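Local coordinates for universal stress protein (Archaeoglobus fulgidus, PDB 6HCD) that is of undetermined function but belongs to the universal stress protein A family, whose members are generally linked to survival under stress and often bind nucleotides, at residues 40-45 and 84-89; 60-65 and 71-76; 95-100 and 110-115; 104-109 and 140-145. All blocks are in the same frame, centred on the assembly; numbering follows the deposited sequence.

Contact 1: residues 40-45 and 84-89; sequences RVLRFA and VSIIRK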
loop_
_atom_site.group_PDB
_atom_site.type_symbol
_atom_site.label_atom_id
_atom_site.label_comp_id
_atom_site.label_asym_id
_atom_site.label_seq_id
_atom_site.Cartn_x
_atom_site.Cartn_y
_atom_site.Cartn_z
ATOM N N ARG A 40 -6.109 -12.409 5.448
ATOM C CA ARG A 40 -4.715 -11.949 5.414
ATOM C C ARG A 40 -4.684 -10.419 5.501
ATOM O O ARG A 40 -3.821 -9.851 6.200
ATOM C CB ARG A 40 -3.988 -12.433 4.155
ATOM C CG ARG A 40 -3.697 -13.926 4.131
ATOM C CD ARG A 40 -2.848 -14.352 2.944
ATOM N NE ARG A 40 -3.468 -14.044 1.660
ATOM C CZ ARG A 40 -4.236 -14.875 0.960
ATOM N NH1 ARG A 40 -4.564 -16.068 1.439
ATOM N NH2 ARG A 40 -4.655 -14.505 -0.240
ATOM N N VAL A 41 -5.622 -9.775 4.793
ATOM C CA VAL A 41 -5.779 -8.315 4.799
ATOM C C VAL A 41 -6.024 -7.848 6.235
ATOM O O VAL A 41 -5.374 -6.922 6.727
ATOM C CB VAL A 41 -6.895 -7.869 3.839
ATOM C CG1 VAL A 41 -7.267 -6.403 4.039
ATOM C CG2 VAL A 41 -6.495 -8.096 2.378
ATOM N N LEU A 42 -6.962 -8.512 6.909
ATOM C CA LEU A 42 -7.380 -8.143 8.268
ATOM C C LEU A 42 -6.248 -8.385 9.266
ATOM O O LEU A 42 -6.051 -7.582 10.147
ATOM C CB LEU A 42 -8.627 -8.946 8.640
ATOM C CG LEU A 42 -9.910 -8.521 7.937
ATOM C CD1 LEU A 42 -10.960 -9.622 8.009
ATOM C CD2 LEU A 42 -10.447 -7.216 8.492
ATOM N N ARG A 43 -5.527 -9.504 9.133
ATOM C CA ARG A 43 -4.410 -9.816 10.027
ATOM C C ARG A 43 -3.330 -8.729 9.905
ATOM O O ARG A 43 -2.774 -8.298 10.916
ATOM C CB ARG A 43 -3.849 -11.214 9.742
ATOM C CG ARG A 43 -4.759 -12.328 10.231
ATOM C CD ARG A 43 -4.058 -13.666 10.385
ATOM N NE ARG A 43 -3.630 -14.185 9.098
ATOM C CZ ARG A 43 -4.366 -14.983 8.327
ATOM N NH1 ARG A 43 -5.573 -15.353 8.721
ATOM N NH2 ARG A 43 -3.901 -15.397 7.163
ATOM N N PHE A 44 -3.045 -8.277 8.681
ATOM C CA PHE A 44 -2.021 -7.229 8.494
ATOM C C PHE A 44 -2.499 -5.904 9.106
ATOM O O PHE A 44 -1.728 -5.222 9.773
ATOM C CB PHE A 44 -1.663 -7.016 7.020
ATOM C CG PHE A 44 -0.393 -6.226 6.834
ATOM C CD1 PHE A 44 -0.414 -4.840 6.834
ATOM C CD2 PHE A 44 0.826 -6.869 6.700
ATOM C CE1 PHE A 44 0.755 -4.120 6.662
ATOM C CE2 PHE A 44 1.994 -6.145 6.517
ATOM C CZ PHE A 44 1.953 -4.771 6.502
ATOM N N ALA A 45 -3.768 -5.557 8.851
ATOM C CA ALA A 45 -4.401 -4.366 9.399
ATOM C C ALA A 45 -4.364 -4.374 10.936
ATOM O O ALA A 45 -4.074 -3.347 11.550
ATOM C CB ALA A 45 -5.808 -4.246 8.872
ATOM N N VAL A 84 -14.541 -7.996 12.020
ATOM C CA VAL A 84 -14.257 -7.404 13.335
ATOM C C VAL A 84 -13.844 -8.501 14.333
ATOM O O VAL A 84 -12.971 -8.281 15.178
ATOM C CB VAL A 84 -15.446 -6.558 13.838
ATOM C CG1 VAL A 84 -15.393 -6.323 15.351
ATOM C CG2 VAL A 84 -15.558 -5.240 13.060
ATOM N N SER A 85 -14.440 -9.701 14.229
ATOM C CA SER A 85 -14.068 -10.801 15.111
ATOM C C SER A 85 -12.603 -11.195 14.856
ATOM O O SER A 85 -11.861 -11.456 15.788
ATOM C CB SER A 85 -15.051 -11.961 15.009
ATOM O OG SER A 85 -14.758 -12.805 13.908
ATOM N N ILE A 86 -12.167 -11.184 13.595
ATOM C CA ILE A 86 -10.771 -11.476 13.239
ATOM C C ILE A 86 -9.846 -10.421 13.876
ATOM O O ILE A 86 -8.826 -10.750 14.465
ATOM C CB ILE A 86 -10.589 -11.562 11.707
ATOM C CG1 ILE A 86 -11.359 -12.733 11.082
ATOM C CG2 ILE A 86 -9.121 -11.610 11.338
ATOM C CD1 ILE A 86 -10.859 -14.093 11.465
ATOM N N ILE A 87 -10.221 -9.148 13.763
ATOM C CA ILE A 87 -9.428 -8.029 14.298
ATOM C C ILE A 87 -9.220 -8.232 15.805
ATOM O O ILE A 87 -8.114 -8.084 16.309
ATOM C CB ILE A 87 -10.105 -6.688 13.972
ATOM C CG1 ILE A 87 -10.134 -6.419 12.462
ATOM C CG2 ILE A 87 -9.441 -5.548 14.706
ATOM C CD1 ILE A 87 -8.761 -6.402 11.802
ATOM N N ARG A 88 -10.300 -8.555 16.516
ATOM C CA ARG A 88 -10.278 -8.714 17.976
ATOM C C ARG A 88 -9.450 -9.944 18.365
ATOM O O ARG A 88 -8.661 -9.879 19.309
ATOM C CB ARG A 88 -11.711 -8.801 18.514
ATOM C CG ARG A 88 -12.484 -7.493 18.455
ATOM C CD ARG A 88 -13.939 -7.729 18.812
ATOM N NE ARG A 88 -14.792 -6.568 18.682
ATOM C CZ ARG A 88 -16.090 -6.595 18.920
ATOM N NH1 ARG A 88 -16.846 -5.570 18.567
ATOM N NH2 ARG A 88 -16.636 -7.660 19.487
ATOM N N LYS A 89 -9.609 -11.053 17.631
ATOM C CA LYS A 89 -8.813 -12.256 17.856
ATOM C C LYS A 89 -7.315 -11.945 17.693
ATOM O O LYS A 89 -6.487 -12.529 18.380
ATOM C CB LYS A 89 -9.266 -13.376 16.913
ATOM C CG LYS A 89 -8.566 -14.720 17.096
ATOM C CD LYS A 89 -7.489 -15.004 16.062
ATOM C CE LYS A 89 -8.025 -15.606 14.782
ATOM N NZ LYS A 89 -7.145 -15.296 13.632
HETATM O O HOH W 1 -7.799 -15.611 10.872
#
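L42 of helix 36-52 meets I86 and I87 of helix 70-89, and the apolar contact between the helices rests on these three residues. With its CG beside the backbone N and anti to the carbonyl carbon (chi1 -72°), L42 leans into the partner helix and brings two carbons to it. Its CB lies 3.8 Å from the branch methyl CG2 of I86, while its CD2 is 3.8 Å from the terminal methyl CD1 of I87. Both isoleucines run across the leucine at roughly a right angle. The same I87 CD1 comes within 3.4 Å of L42 O, so the end of this side chain packs against helix backbone as well as against a methyl.

Solvent carries the polar part. Water 1 accepts from K89 NZ at 2.9 Å and, weakly, from R43 NH1 at 3.1 Å, lying at the edge of the guanidinium in its plane. R43 NH1 also has a long, weak ion pair with E39. On the inner side L42 packs on V29 of strand 27-30. Two helices side by side over one face of a largely parallel sheet are characteristic of the Rossmann-like alpha/beta fold of universal stress proteins.

Contact 2: residues 60-65 and 71-76; sequences HSLPGG and EDIIEA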
loop_
_atom_site.group_PDB
_atom_site.type_symbol
_atom_site.label_atom_id
_atom_site.label_comp_id
_atom_site.label_asym_id
_atom_site.label_seq_id
_atom_site.Cartn_x
_atom_site.Cartn_y
_atom_site.Cartn_z
ATOM N N HIS A 60 -17.250 -1.898 4.172
ATOM C CA HIS A 60 -17.747 -2.485 2.946
ATOM C C HIS A 60 -18.794 -1.530 2.357
ATOM O O HIS A 60 -19.631 -1.042 3.089
ATOM C CB HIS A 60 -18.346 -3.877 3.177
ATOM C CG HIS A 60 -18.752 -4.523 1.901
ATOM N ND1 HIS A 60 -17.893 -5.319 1.173
ATOM C CD2 HIS A 60 -19.912 -4.483 1.208
ATOM C CE1 HIS A 60 -18.508 -5.760 0.088
ATOM N NE2 HIS A 60 -19.754 -5.254 0.084
ATOM N N SER A 61 -18.726 -1.309 1.040
ATOM C CA SER A 61 -19.509 -0.314 0.323
ATOM C C SER A 61 -20.532 -0.985 -0.600
ATOM O O SER A 61 -20.170 -1.875 -1.362
ATOM C CB SER A 61 -18.597 0.583 -0.464
ATOM O OG SER A 61 -19.344 1.431 -1.334
ATOM N N LEU A 62 -21.792 -0.529 -0.538
ATOM C CA LEU A 62 -22.859 -0.857 -1.509
ATOM C C LEU A 62 -23.517 0.434 -1.992
ATOM O O LEU A 62 -23.601 1.396 -1.234
ATOM C CB LEU A 62 -23.922 -1.735 -0.840
ATOM C CG LEU A 62 -23.424 -3.022 -0.190
ATOM C CD1 LEU A 62 -24.476 -3.564 0.735
ATOM C CD2 LEU A 62 -23.030 -4.030 -1.252
ATOM N N PRO A 63 -24.035 0.503 -3.246
ATOM C CA PRO A 63 -24.698 1.721 -3.735
ATOM C C PRO A 63 -25.984 2.093 -2.977
ATOM O O PRO A 63 -26.125 3.239 -2.532
ATOM C CB PRO A 63 -25.015 1.427 -5.208
ATOM C CG PRO A 63 -24.128 0.255 -5.565
ATOM C CD PRO A 63 -23.960 -0.539 -4.279
ATOM N N GLY A 64 -26.911 1.144 -2.851
ATOM C CA GLY A 64 -28.085 1.289 -1.977
ATOM C C GLY A 64 -29.382 1.627 -2.691
ATOM O O GLY A 64 -30.370 1.970 -2.020
ATOM N N GLY A 65 -29.402 1.546 -4.026
ATOM C CA GLY A 65 -30.649 1.725 -4.796
ATOM C C GLY A 65 -31.409 0.415 -4.932
ATOM O O GLY A 65 -31.082 -0.571 -4.281
ATOM N N GLU A 71 -30.371 -9.465 0.469
ATOM C CA GLU A 71 -29.367 -10.502 0.729
ATOM C C GLU A 71 -27.938 -9.963 0.532
ATOM O O GLU A 71 -27.020 -10.401 1.217
ATOM C CB GLU A 71 -29.613 -11.716 -0.166
ATOM C CG GLU A 71 -30.830 -12.528 0.246
ATOM C CD GLU A 71 -31.002 -13.844 -0.491
ATOM O OE1 GLU A 71 -30.404 -13.995 -1.574
ATOM O OE2 GLU A 71 -31.732 -14.718 0.023
ATOM N N ASP A 72 -27.754 -9.038 -0.417
ATOM C CA ASP A 72 -26.480 -8.339 -0.611
ATOM C C ASP A 72 -26.078 -7.612 0.681
ATOM O O ASP A 72 -24.908 -7.636 1.086
ATOM C CB ASP A 72 -26.546 -7.301 -1.736
ATOM C CG ASP A 72 -26.537 -7.873 -3.140
ATOM O OD1 ASP A 72 -25.986 -8.977 -3.318
ATOM O OD2 ASP A 72 -27.078 -7.194 -4.042
ATOM N N ILE A 73 -27.051 -6.951 1.310
ATOM C CA ILE A 73 -26.779 -6.122 2.465
ATOM C C ILE A 73 -26.510 -7.023 3.675
ATOM O O ILE A 73 -25.629 -6.730 4.488
ATOM C CB ILE A 73 -27.916 -5.120 2.752
ATOM C CG1 ILE A 73 -28.367 -4.330 1.520
ATOM C CG2 ILE A 73 -27.470 -4.202 3.880
ATOM C CD1 ILE A 73 -27.907 -2.889 1.471
ATOM N N ILE A 74 -27.282 -8.110 3.780
ATOM C CA ILE A 74 -27.140 -9.109 4.846
ATOM C C ILE A 74 -25.721 -9.673 4.792
ATOM O O ILE A 74 -25.040 -9.707 5.802
ATOM C CB ILE A 74 -28.206 -10.229 4.728
ATOM C CG1 ILE A 74 -29.629 -9.697 4.915
ATOM C CG2 ILE A 74 -27.918 -11.362 5.698
ATOM C CD1 ILE A 74 -29.814 -8.865 6.158
ATOM N N GLU A 75 -25.302 -10.139 3.613
ATOM C CA GLU A 75 -23.982 -10.735 3.419
ATOM C C GLU A 75 -22.900 -9.721 3.817
ATOM O O GLU A 75 -21.935 -10.064 4.466
ATOM C CB GLU A 75 -23.792 -11.193 1.971
ATOM C CG GLU A 75 -22.600 -12.114 1.785
ATOM C CD GLU A 75 -22.471 -12.743 0.407
ATOM O OE1 GLU A 75 -22.818 -12.069 -0.583
ATOM O OE2 GLU A 75 -22.027 -13.909 0.327
ATOM N N ALA A 76 -23.058 -8.460 3.410
ATOM C CA ALA A 76 -22.051 -7.448 3.710
ATOM C C ALA A 76 -21.947 -7.247 5.232
ATOM O O ALA A 76 -20.859 -7.171 5.777
ATOM C CB ALA A 76 -22.379 -6.178 2.987
#
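Strand 56-62, helix 70-89 and strand 94-100 form a beta-alpha-beta unit, and this contact packs the first turns of the helix against the end of the strand that leads into it. The short segments 60-62 and 71-76 run almost antiparallel, at 172°, with their axes 9.7 Å apart. The contact is apolar, and L62 is its hub: its CD1 touches I73 CD1 at 3.6 Å and A76 CB at 4.0 Å. One helical turn on from I73, A76 presents its methyl to H60, where CB lies 3.5 Å from CD2 of the imidazole and approaches the ring obliquely. With CG anti to the backbone N (chi1 -175°), the H60 ring is carried to this methyl, and the CD2 methyl of L62 sits at the ring's edge. Its ND1 is hydrogen-bonded to V31 O, which helps to fix how the ring is turned. S61 N donates a hydrogen bond to an unidentified ligand, probably from the crystallisation liquor, that lies beside H60. The helix extends its cover to L98 of strand 94-100, which touches both I73 and A76, while H60 and L62 pair through their backbones with L99 of that strand.

Contact 3: residues 95-100 and 110-115; sequences EEHLLV and VDFADE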
loop_
_atom_site.group_PDB
_atom_site.type_symbol
_atom_site.label_atom_id
_atom_site.label_comp_id
_atom_site.label_asym_id
_atom_site.label_seq_id
_atom_site.Cartn_x
_atom_site.Cartn_y
_atom_site.Cartn_z
ATOM N N GLU A 95 -14.124 -1.824 14.624
ATOM C CA GLU A 95 -15.491 -1.329 14.437
ATOM C C GLU A 95 -15.960 -1.619 13.009
ATOM O O GLU A 95 -15.199 -1.454 12.070
ATOM C CB GLU A 95 -15.581 0.196 14.556
ATOM C CG GLU A 95 -15.140 0.762 15.880
ATOM C CD GLU A 95 -15.293 2.274 15.950
ATOM O OE1 GLU A 95 -15.866 2.882 14.997
ATOM O OE2 GLU A 95 -14.830 2.852 16.951
ATOM N N GLU A 96 -17.235 -1.999 12.863
ATOM C CA GLU A 96 -17.873 -2.183 11.563
ATOM C C GLU A 96 -18.414 -0.842 11.050
ATOM O O GLU A 96 -19.061 -0.119 11.802
ATOM C CB GLU A 96 -19.118 -3.068 11.661
ATOM C CG GLU A 96 -18.901 -4.381 12.373
ATOM C CD GLU A 96 -20.174 -5.184 12.518
ATOM O OE1 GLU A 96 -21.111 -4.986 11.712
ATOM O OE2 GLU A 96 -20.218 -6.009 13.446
ATOM N N HIS A 97 -18.220 -0.582 9.759
ATOM C CA HIS A 97 -18.768 0.576 9.079
ATOM C C HIS A 97 -19.293 0.169 7.700
ATOM O O HIS A 97 -18.556 0.140 6.705
ATOM C CB HIS A 97 -17.707 1.675 8.982
ATOM C CG HIS A 97 -17.353 2.263 10.302
ATOM N ND1 HIS A 97 -17.987 3.382 10.807
ATOM C CD2 HIS A 97 -16.458 1.874 11.238
ATOM C CE1 HIS A 97 -17.475 3.673 11.987
ATOM N NE2 HIS A 97 -16.552 2.747 12.288
ATOM N N LEU A 98 -20.571 -0.197 7.648
ATOM C CA LEU A 98 -21.236 -0.475 6.372
ATOM C C LEU A 98 -21.529 0.862 5.711
ATOM O O LEU A 98 -22.064 1.748 6.369
ATOM C CB LEU A 98 -22.533 -1.252 6.633
ATOM C CG LEU A 98 -23.363 -1.584 5.393
ATOM C CD1 LEU A 98 -22.616 -2.550 4.491
ATOM C CD2 LEU A 98 -24.717 -2.144 5.789
ATOM N N LEU A 99 -21.173 0.994 4.429
ATOM C CA LEU A 99 -21.382 2.235 3.685
ATOM C C LEU A 99 -22.386 1.989 2.555
ATOM O O LEU A 99 -22.105 1.280 1.591
ATOM C CB LEU A 99 -20.049 2.745 3.131
ATOM C CG LEU A 99 -18.918 2.931 4.140
ATOM C CD1 LEU A 99 -17.629 3.314 3.439
ATOM C CD2 LEU A 99 -19.287 3.955 5.203
ATOM N N VAL A 100 -23.559 2.616 2.679
ATOM C CA VAL A 100 -24.552 2.646 1.626
ATOM C C VAL A 100 -24.889 4.121 1.390
ATOM O O VAL A 100 -25.708 4.694 2.085
ATOM C CB VAL A 100 -25.783 1.795 1.986
ATOM C CG1 VAL A 100 -26.748 1.712 0.827
ATOM C CG2 VAL A 100 -25.388 0.394 2.422
ATOM N N VAL A 110 -12.355 5.663 -0.346
ATOM C CA VAL A 110 -11.392 6.770 -0.350
ATOM C C VAL A 110 -11.958 7.953 0.452
ATOM O O VAL A 110 -11.260 8.551 1.287
ATOM C CB VAL A 110 -11.027 7.140 -1.806
ATOM C CG1 VAL A 110 -10.566 8.578 -1.962
ATOM C CG2 VAL A 110 -10.001 6.155 -2.378
ATOM N N ASP A 111 -13.235 8.274 0.229
ATOM C CA ASP A 111 -13.879 9.384 0.932
ATOM C C ASP A 111 -13.998 9.068 2.428
ATOM O O ASP A 111 -13.746 9.922 3.253
ATOM C CB ASP A 111 -15.247 9.702 0.324
ATOM C CG ASP A 111 -15.158 10.331 -1.052
ATOM O OD1 ASP A 111 -14.041 10.721 -1.456
ATOM O OD2 ASP A 111 -16.201 10.401 -1.710
ATOM N N PHE A 112 -14.388 7.831 2.765
ATOM C CA PHE A 112 -14.489 7.399 4.152
ATOM C C PHE A 112 -13.145 7.593 4.874
ATOM O O PHE A 112 -13.111 8.120 5.990
ATOM C CB PHE A 112 -14.920 5.932 4.256
ATOM C CG PHE A 112 -15.069 5.461 5.679
ATOM C CD1 PHE A 112 -16.200 5.784 6.410
ATOM C CD2 PHE A 112 -14.065 4.736 6.306
ATOM C CE1 PHE A 112 -16.335 5.373 7.722
ATOM C CE2 PHE A 112 -14.206 4.313 7.620
ATOM C CZ PHE A 112 -15.330 4.654 8.332
ATOM N N ALA A 113 -12.052 7.143 4.239
ATOM C CA ALA A 113 -10.711 7.249 4.806
ATOM C C ALA A 113 -10.362 8.720 5.093
ATOM O O ALA A 113 -9.778 9.019 6.120
ATOM C CB ALA A 113 -9.707 6.618 3.879
ATOM N N ASP A 114 -10.726 9.616 4.179
ATOM C CA ASP A 114 -10.504 11.075 4.390
ATOM C C ASP A 114 -11.384 11.587 5.540
ATOM O O ASP A 114 -10.940 12.370 6.368
ATOM C CB ASP A 114 -10.744 11.857 3.099
ATOM C CG ASP A 114 -9.670 11.654 2.049
ATOM O OD1 ASP A 114 -8.581 11.150 2.407
ATOM O OD2 ASP A 114 -9.939 11.982 0.872
ATOM N N GLU A 115 -12.633 11.121 5.597
ATOM C CA GLU A 115 -13.608 11.588 6.589
ATOM C C GLU A 115 -13.140 11.237 8.010
ATOM O O GLU A 115 -13.380 12.005 8.927
ATOM C CB GLU A 115 -14.993 11.011 6.303
ATOM C CG GLU A 115 -15.663 11.632 5.089
ATOM C CD GLU A 115 -16.664 10.754 4.355
ATOM O OE1 GLU A 115 -17.060 9.719 4.899
ATOM O OE2 GLU A 115 -17.029 11.106 3.231
#
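F112 swings its ring toward the strand with CG anti to the backbone N (chi1 -179°), while H97 and L99 both carry CG beside the backbone N, and the three side chains converge. The far end of the phenyl ring meets the imidazole: F112 CZ stands 3.7 Å from H97 CG, over one face of the histidine ring but displaced toward its rim. The two planes are inclined at 49° with centroids 5.2 Å apart, an oblique aromatic pair. L99 meets the root and near flank of the phenyl instead, its CD2 lying 3.8 Å from F112 CD1 and its CD1 3.9 Å from F112 CB. Both strand residues cross the phenylalanine at about a right angle. H97 takes the far end of the ring and L99 the near end, an aromatic and an aliphatic partner for one side chain.

The imidazole is steadied by its own strand. H97 NE2 donates to E95 OE1 at 2.8 Å, with the acceptor close to the ring plane and receiving on its anti lone pair. This His-carboxylate bond limits rotation of the ring.

Strand 94-100 thus joins helix 105-115 on one face of the sheet, while E96 and L98 pack on helix 70-89. F112 also packs on Y57 and V59 of strand 56-62, the neighbour in the sheet.

Contact 4: residues 104-109 and 140-145; sequences EPPDDI and ARDVIL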
loop_
_atom_site.group_PDB
_atom_site.type_symbol
_atom_site.label_atom_id
_atom_site.label_comp_id
_atom_site.label_asym_id
_atom_site.label_seq_id
_atom_site.Cartn_x
_atom_site.Cartn_y
_atom_site.Cartn_z
ATOM N N GLU A 104 -19.805 4.558 -5.867
ATOM C CA GLU A 104 -19.070 3.367 -6.276
ATOM C C GLU A 104 -18.105 3.005 -5.150
ATOM O O GLU A 104 -17.580 3.899 -4.479
ATOM C CB GLU A 104 -18.308 3.618 -7.579
ATOM C CG GLU A 104 -19.177 4.018 -8.764
ATOM C CD GLU A 104 -20.092 2.934 -9.307
ATOM O OE1 GLU A 104 -19.906 1.746 -8.951
ATOM O OE2 GLU A 104 -20.991 3.279 -10.099
ATOM N N PRO A 105 -17.823 1.706 -4.911
ATOM C CA PRO A 105 -16.953 1.299 -3.801
ATOM C C PRO A 105 -15.623 2.041 -3.652
ATOM O O PRO A 105 -15.290 2.478 -2.554
ATOM C CB PRO A 105 -16.752 -0.204 -4.050
ATOM C CG PRO A 105 -18.030 -0.613 -4.752
ATOM C CD PRO A 105 -18.363 0.560 -5.655
ATOM N N PRO A 106 -14.806 2.228 -4.715
ATOM C CA PRO A 106 -13.515 2.893 -4.561
ATOM C C PRO A 106 -13.664 4.329 -4.030
ATOM O O PRO A 106 -12.948 4.725 -3.122
ATOM C CB PRO A 106 -12.883 2.891 -5.966
ATOM C CG PRO A 106 -13.718 1.915 -6.775
ATOM C CD PRO A 106 -15.069 1.849 -6.112
ATOM N N ASP A 107 -14.582 5.098 -4.612
ATOM C CA ASP A 107 -14.815 6.494 -4.169
ATOM C C ASP A 107 -15.298 6.507 -2.712
ATOM O O ASP A 107 -14.926 7.377 -1.928
ATOM C CB ASP A 107 -15.864 7.204 -5.025
ATOM C CG ASP A 107 -15.428 7.466 -6.449
ATOM O OD1 ASP A 107 -14.371 8.075 -6.621
ATOM O OD2 ASP A 107 -16.159 7.063 -7.362
ATOM N N ASP A 108 -16.150 5.531 -2.375
ATOM C CA ASP A 108 -16.731 5.413 -1.064
ATOM C C ASP A 108 -15.635 5.164 -0.019
ATOM O O ASP A 108 -15.622 5.799 1.034
ATOM C CB ASP A 108 -17.769 4.287 -1.048
ATOM C CG ASP A 108 -18.971 4.551 -0.162
ATOM O OD1 ASP A 108 -19.058 5.637 0.397
ATOM O OD2 ASP A 108 -19.826 3.658 -0.067
ATOM N N ILE A 109 -14.741 4.213 -0.311
ATOM C CA ILE A 109 -13.655 3.823 0.589
ATOM C C ILE A 109 -12.709 5.022 0.766
ATOM O O ILE A 109 -12.299 5.335 1.875
ATOM C CB ILE A 109 -12.939 2.566 0.043
ATOM C CG1 ILE A 109 -13.835 1.323 0.142
ATOM C CG2 ILE A 109 -11.607 2.344 0.730
ATOM C CD1 ILE A 109 -13.473 0.212 -0.816
ATOM N N ALA A 140 -9.724 -2.316 -5.992
ATOM C CA ALA A 140 -8.390 -2.046 -5.445
ATOM C C ALA A 140 -7.630 -1.077 -6.357
ATOM O O ALA A 140 -6.976 -0.169 -5.884
ATOM C CB ALA A 140 -7.623 -3.335 -5.275
ATOM N N ARG A 141 -7.702 -1.304 -7.668
ATOM C CA ARG A 141 -7.018 -0.481 -8.650
ATOM C C ARG A 141 -7.368 0.999 -8.433
ATOM O O ARG A 141 -6.506 1.854 -8.347
ATOM C CB ARG A 141 -7.405 -0.934 -10.060
ATOM C CG ARG A 141 -6.829 -0.076 -11.172
ATOM C CD ARG A 141 -7.599 -0.261 -12.480
ATOM N NE ARG A 141 -6.823 0.252 -13.597
ATOM C CZ ARG A 141 -6.642 1.543 -13.856
ATOM N NH1 ARG A 141 -7.354 2.452 -13.209
ATOM N NH2 ARG A 141 -5.740 1.911 -14.749
ATOM N N ASP A 142 -8.666 1.294 -8.362
ATOM C CA ASP A 142 -9.131 2.674 -8.299
ATOM C C ASP A 142 -8.903 3.257 -6.895
ATOM O O ASP A 142 -8.665 4.444 -6.762
ATOM C CB ASP A 142 -10.584 2.779 -8.757
ATOM C CG ASP A 142 -10.752 2.755 -10.273
ATOM O OD1 ASP A 142 -9.730 2.628 -11.015
ATOM O OD2 ASP A 142 -11.912 2.846 -10.703
ATOM N N VAL A 143 -8.976 2.427 -5.851
ATOM C CA VAL A 143 -8.641 2.883 -4.494
ATOM C C VAL A 143 -7.185 3.344 -4.463
ATOM O O VAL A 143 -6.913 4.399 -3.927
ATOM C CB VAL A 143 -8.895 1.809 -3.421
ATOM C CG1 VAL A 143 -8.227 2.148 -2.094
ATOM C CG2 VAL A 143 -10.376 1.575 -3.236
ATOM N N ILE A 144 -6.271 2.553 -5.036
ATOM C CA ILE A 144 -4.859 2.876 -5.020
ATOM C C ILE A 144 -4.613 4.232 -5.698
ATOM O O ILE A 144 -3.829 5.026 -5.204
ATOM C CB ILE A 144 -4.019 1.748 -5.653
ATOM C CG1 ILE A 144 -4.080 0.469 -4.818
ATOM C CG2 ILE A 144 -2.580 2.191 -5.887
ATOM C CD1 ILE A 144 -3.706 -0.772 -5.603
ATOM N N LEU A 145 -5.277 4.490 -6.823
ATOM C CA LEU A 145 -5.026 5.716 -7.617
ATOM C C LEU A 145 -5.744 6.932 -7.018
ATOM O O LEU A 145 -5.225 8.048 -7.078
ATOM C CB LEU A 145 -5.489 5.463 -9.053
ATOM C CG LEU A 145 -4.672 4.421 -9.817
ATOM C CD1 LEU A 145 -5.254 4.184 -11.197
ATOM C CD2 LEU A 145 -3.222 4.880 -9.923
#
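P106 packs against D142 and V143 where helices 105-115 and 138-146 lie side by side in the alpha/beta fold of the universal stress proteins. The axes of segments 105-109 and 140-145 approach to 8.5 Å and cross at -38°. The close part centres on the proline ring. P106 CB is 3.6 Å from D142 CB, the two side chains lying alongside each other and pointing the same way, so the aspartate contributes its methylene rather than its carboxylate. V143 fills in beside them: its CG2 is set beside the backbone N and anti to the carbonyl carbon, and reaches P106 CA at 3.7 Å. This inner side continues into the sheet, where V143 touches I123 and I109 touches I121 of strand 120-128.

Further along, still buried, the packing thins: I109 CD1 comes to V143 CG2 only at 4.2 Å, the two side chains crossing at about a right angle. The outer side is polar and partly exposed: D107 OD1 makes a salt bridge with K146 NZ, and R141 NH2 bonds to L134 O of the second subunit. Within helix 138-146, R141 NH1 meets D142 OD1 in a salt bridge of 3.2 Å, the oxygen lying in the guanidinium plane.

How the contacts relate
Contacts 1, 3 and 4 are buried, whereas contact 2 lies nearer the surface, at a strand end. Contacts 1 and 4 each join two helices, on opposite sides of the chain's centre; contacts 2 and 3 each join a helix to a strand. Helix 70-89 serves contacts 1 and 2, and helix 105-115 serves contacts 3 and 4. Strands 56-62 and 94-100 are neighbours, which couples contact 2 to contact 3. A hydrogen bond between S61 OG and D108 OD2 (2.6 Å) ties contact 2 to contact 4. Contacts 1 and 4 are chiefly aliphatic, with charged groups at their margins; contact 2 adds an imidazole, and contact 3 centres on a phenyl ring.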